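Local coordinates for protein probable LacI-family transcriptional regulator (Corynebacterium glutamicum ATCC 13032, PDB 3BIL) that probably binds DNA at regulatory sequences as a LacI-family transcription factor, though its specific function is unknown, at residues A[213-216]-A[217-220]; A[296-299]-A[300-304]. One frame throughout, in Å; residues are numbered along the deposited sequence.

Contact 1 (A[213-216]-A[217-220])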
loop_
_atom_site.group_PDB
_atom_site.type_symbol
_atom_site.label_atom_id
_atom_site.label_comp_id
_atom_site.label_asym_id
_atom_site.label_seq_id
_atom_site.Cartn_x
_atom_site.Cartn_y
_atom_site.Cartn_z
ATOM N N SER A 213 -22.303 26.187 -2.741
ATOM C CA SER A 213 -21.245 27.184 -2.833
ATOM C C SER A 213 -21.540 28.151 -3.964
ATOM O O SER A 213 -20.765 29.088 -4.195
ATOM C CB SER A 213 -19.905 26.501 -3.092
ATOM O OG SER A 213 -19.322 25.976 -1.909
ATOM N N LYS A 214 -22.637 27.889 -4.696
ATOM C CA LYS A 214 -23.072 28.656 -5.895
ATOM C C LYS A 214 -21.954 28.887 -6.907
ATOM O O LYS A 214 -21.637 30.038 -7.223
ATOM C CB LYS A 214 -23.666 30.033 -5.515
ATOM C CG LYS A 214 -24.673 30.051 -4.340
ATOM C CD LYS A 214 -24.049 30.644 -3.078
ATOM C CE LYS A 214 -24.050 32.196 -3.109
ATOM N NZ LYS A 214 -22.769 32.757 -2.569
ATOM N N ILE A 215 -21.354 27.802 -7.401
ATOM C CA ILE A 215 -20.398 27.899 -8.520
ATOM C C ILE A 215 -20.950 27.265 -9.789
ATOM O O ILE A 215 -20.301 27.304 -10.848
ATOM C CB ILE A 215 -18.970 27.332 -8.177
ATOM C CG1 ILE A 215 -19.089 25.962 -7.498
ATOM C CG2 ILE A 215 -18.246 28.337 -7.315
ATOM C CD1 ILE A 215 -17.858 25.111 -7.593
ATOM N N GLY A 216 -22.146 26.688 -9.694
ATOM C CA GLY A 216 -22.737 26.102 -10.879
ATOM C C GLY A 216 -22.139 24.738 -11.137
ATOM O O GLY A 216 -21.170 24.331 -10.464
ATOM N N GLU A 217 -22.734 24.035 -12.110
ATOM C CA GLU A 217 -22.418 22.648 -12.416
ATOM C C GLU A 217 -20.978 22.517 -12.902
ATOM O O GLU A 217 -20.490 23.357 -13.658
ATOM C CB GLU A 217 -23.413 22.074 -13.421
ATOM C CG GLU A 217 -24.793 21.812 -12.808
ATOM C CD GLU A 217 -25.913 21.589 -13.852
ATOM O OE1 GLU A 217 -26.655 20.569 -13.730
ATOM O OE2 GLU A 217 -26.042 22.433 -14.783
ATOM N N GLN A 218 -20.288 21.482 -12.441
ATOM C CA GLN A 218 -18.857 21.337 -12.807
ATOM C C GLN A 218 -18.663 20.129 -13.698
ATOM O O GLN A 218 -19.636 19.452 -14.010
ATOM C CB GLN A 218 -17.993 21.259 -11.544
ATOM C CG GLN A 218 -18.181 22.439 -10.668
ATOM C CD GLN A 218 -17.627 23.699 -11.261
ATOM O OE1 GLN A 218 -16.573 23.682 -11.854
ATOM N NE2 GLN A 218 -18.335 24.821 -11.084
ATOM N N LEU A 219 -17.439 19.838 -14.116
ATOM C CA LEU A 219 -17.201 18.628 -14.941
ATOM C C LEU A 219 -17.094 17.381 -14.089
ATOM O O LEU A 219 -16.497 17.430 -13.056
ATOM C CB LEU A 219 -15.950 18.798 -15.728
ATOM C CG LEU A 219 -16.055 20.179 -16.335
ATOM C CD1 LEU A 219 -14.759 20.565 -16.963
ATOM C CD2 LEU A 219 -17.191 20.178 -17.351
ATOM N N VAL A 220 -17.684 16.277 -14.522
ATOM C CA VAL A 220 -17.686 15.043 -13.759
ATOM C C VAL A 220 -17.272 13.902 -14.668
ATOM O O VAL A 220 -17.872 13.711 -15.726
ATOM C CB VAL A 220 -19.097 14.676 -13.310
ATOM C CG1 VAL A 220 -19.148 13.191 -12.925
ATOM C CG2 VAL A 220 -19.561 15.543 -12.139
#

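Contact 2 (A[296-299]-A[300-304])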
loop_
_atom_site.group_PDB
_atom_site.type_symbol
_atom_site.label_atom_id
_atom_site.label_comp_id
_atom_site.label_asym_id
_atom_site.label_seq_id
_atom_site.Cartn_x
_atom_site.Cartn_y
_atom_site.Cartn_z
ATOM N N VAL A 296 -9.215 6.603 8.960
ATOM C CA VAL A 296 -9.306 5.140 8.930
ATOM C C VAL A 296 -9.213 4.537 10.302
ATOM O O VAL A 296 -9.873 3.533 10.565
ATOM C CB VAL A 296 -8.150 4.472 8.152
ATOM C CG1 VAL A 296 -8.690 3.382 7.285
ATOM C CG2 VAL A 296 -7.400 5.471 7.339
ATOM N N GLU A 297 -8.366 5.127 11.148
ATOM C CA GLU A 297 -8.088 4.604 12.503
ATOM C C GLU A 297 -9.360 4.535 13.366
ATOM O O GLU A 297 -9.637 3.524 14.020
ATOM C CB GLU A 297 -6.959 5.413 13.187
ATOM C CG GLU A 297 -6.452 4.833 14.536
ATOM C CD GLU A 297 -5.032 5.318 14.975
ATOM O OE1 GLU A 297 -4.603 4.952 16.107
ATOM O OE2 GLU A 297 -4.350 6.054 14.210
ATOM N N GLN A 298 -10.150 5.601 13.315
ATOM C CA GLN A 298 -11.367 5.717 14.082
ATOM C C GLN A 298 -12.464 4.787 13.558
ATOM O O GLN A 298 -13.247 4.274 14.335
ATOM C CB GLN A 298 -11.827 7.158 14.011
ATOM C CG GLN A 298 -12.694 7.638 15.144
ATOM C CD GLN A 298 -13.077 9.086 14.936
ATOM O OE1 GLN A 298 -14.230 9.482 15.155
ATOM N NE2 GLN A 298 -12.108 9.892 14.463
ATOM N N LEU A 299 -12.520 4.586 12.239
ATOM C CA LEU A 299 -13.503 3.697 11.645
ATOM C C LEU A 299 -13.263 2.260 12.032
ATOM O O LEU A 299 -14.213 1.540 12.350
ATOM C CB LEU A 299 -13.473 3.803 10.135
ATOM C CG LEU A 299 -14.487 4.842 9.711
ATOM C CD1 LEU A 299 -14.034 5.606 8.450
ATOM C CD2 LEU A 299 -15.825 4.137 9.548
ATOM N N ALA A 300 -11.992 1.858 11.977
ATOM C CA ALA A 300 -11.526 0.564 12.445
ATOM C C ALA A 300 -11.725 0.353 13.974
ATOM O O ALA A 300 -12.197 -0.717 14.383
ATOM C CB ALA A 300 -10.070 0.364 12.053
ATOM N N GLN A 301 -11.362 1.353 14.795
ATOM C CA GLN A 301 -11.688 1.382 16.237
ATOM C C GLN A 301 -13.183 1.148 16.436
ATOM O O GLN A 301 -13.587 0.139 17.014
ATOM C CB GLN A 301 -11.296 2.724 16.870
ATOM C CG GLN A 301 -10.186 2.693 17.925
ATOM C CD GLN A 301 -8.815 3.133 17.394
ATOM O OE1 GLN A 301 -8.163 4.025 17.958
ATOM N NE2 GLN A 301 -8.364 2.491 16.313
ATOM N N ARG A 302 -14.005 2.056 15.918
ATOM C CA ARG A 302 -15.459 1.927 16.007
ATOM C C ARG A 302 -15.981 0.590 15.516
ATOM O O ARG A 302 -16.830 -0.001 16.167
ATOM C CB ARG A 302 -16.177 3.075 15.291
ATOM C CG ARG A 302 -15.972 4.410 15.979
ATOM C CD ARG A 302 -17.106 4.755 16.943
ATOM N NE ARG A 302 -17.898 5.913 16.487
ATOM C CZ ARG A 302 -17.463 7.181 16.465
ATOM N NH1 ARG A 302 -16.219 7.487 16.839
ATOM N NH2 ARG A 302 -18.265 8.150 16.038
ATOM N N ALA A 303 -15.476 0.111 14.379
ATOM C CA ALA A 303 -15.957 -1.156 13.787
ATOM C C ALA A 303 -15.677 -2.389 14.637
ATOM O O ALA A 303 -16.462 -3.335 14.633
ATOM C CB ALA A 303 -15.393 -1.366 12.388
ATOM N N VAL A 304 -14.550 -2.392 15.339
ATOM C CA VAL A 304 -14.238 -3.524 16.182
ATOM C C VAL A 304 -14.997 -3.428 17.541
ATOM O O VAL A 304 -15.475 -4.442 18.047
ATOM C CB VAL A 304 -12.686 -3.792 16.242
ATOM C CG1 VAL A 304 -11.967 -2.698 17.006
ATOM C CG2 VAL A 304 -12.379 -5.174 16.813
#

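Contact 1 (A[213-216]-A[217-220])
Q218 turns back on the loop it follows: CG stands anti to its carbonyl carbon, and a second bend at chi2 (-69°) brings the amide back against G216 O and I215. I215 meets it with chi1 47°, which tucks CG1 between its own backbone N and carbonyl carbon and lays CD1 over one face of the Q218 amide. The two side chains cross at about a right angle, I215 CD1 lying 3.5 Å from Q218 NE2. That nitrogen gives a hydrogen bond to G216 O at 2.9 Å, with an N-H...O angle of 151°. It approaches from above the carbonyl plane, not along a lone pair. I215 O is also near, 3.2 Å from Q218 NE2. This is the alpha-to-beta connection of a Rossmann-like layer in the periplasmic-binding-protein fold: helix 197-212 ends in a Schellman motif at K214, and the chain passes through I215 and G216, the latter at positive phi, into edge strand 219-221. The other end of the Q218 amide is held too, OE1 accepting a hydrogen bond from I187 N, while I215 rests on C210 of helix 197-212 and V176 and A180 of helix 169-181.

Contact 2 (A[296-299]-A[300-304])
Here the contact is an i to i+4 one along a single helix, 296-308, which starts just after strand 291-293 and packs against strands 163-167 and 322-328 and beside helix 79-94. It carries two polar pairs, E297 with Q301 and Q298 with R302; in each the two side chains lie side by side, pointing the same way. Q298 has CG anti to the backbone N (chi1 -155°) and an extended chain beyond it, while R302 bends at chi2 and chi3 to bring its guanidinium alongside. The amide and guanidinium planes are 35° apart, and R302 NH1 reaches Q298 OE1 obliquely in a weak hydrogen bond of 3.3 Å. Further in, the aliphatic part of R302 covers the backbone, its CG 3.2 Å from Q298 O.

In the other pair the carboxylate and amide planes are turned 61° apart. Q301, bent at chi2, folds its amide back over its own helix: NE2 comes 2.8 Å from E297 O but is badly angled for a hydrogen bond, and E297 CG lies 3.5 Å from Q301 NE2. Beneath the side chains the backbone bonds hold the turn, with R302 N to Q298 O at 2.8 Å and A300 N to V296 O at 3.0 Å.

The buried side includes L299, A300, A303 and V304. A300 packs on I88, and L299 on A164, S166 and I323. The polar residues take the more open side, though Q298 and R302 also rest on I323 and Q301 on T91: an amphipathic helix flanking the central sheet of an alpha/beta periplasmic-binding-protein subdomain.

Contact 1 and contact 2 are separate local features on opposite sides of the chain's centre, 33 Å apart between centres and about 23 Å between nearest atoms, and they do not touch. Contact 1 comes first along the chain, in the lobe that holds strands 187-190 and 244-247; contact 2 follows, packed on strands 163-167 and 322-328 of the other lobe. Contact 1 lies at the surface, 22 Å from the chain's centre, whereas contact 2 is partly buried at 14 Å. As in relatives, the effector cleft would probably lie between the two lobes. Neither contact is touched by the other protein chain of the assembly.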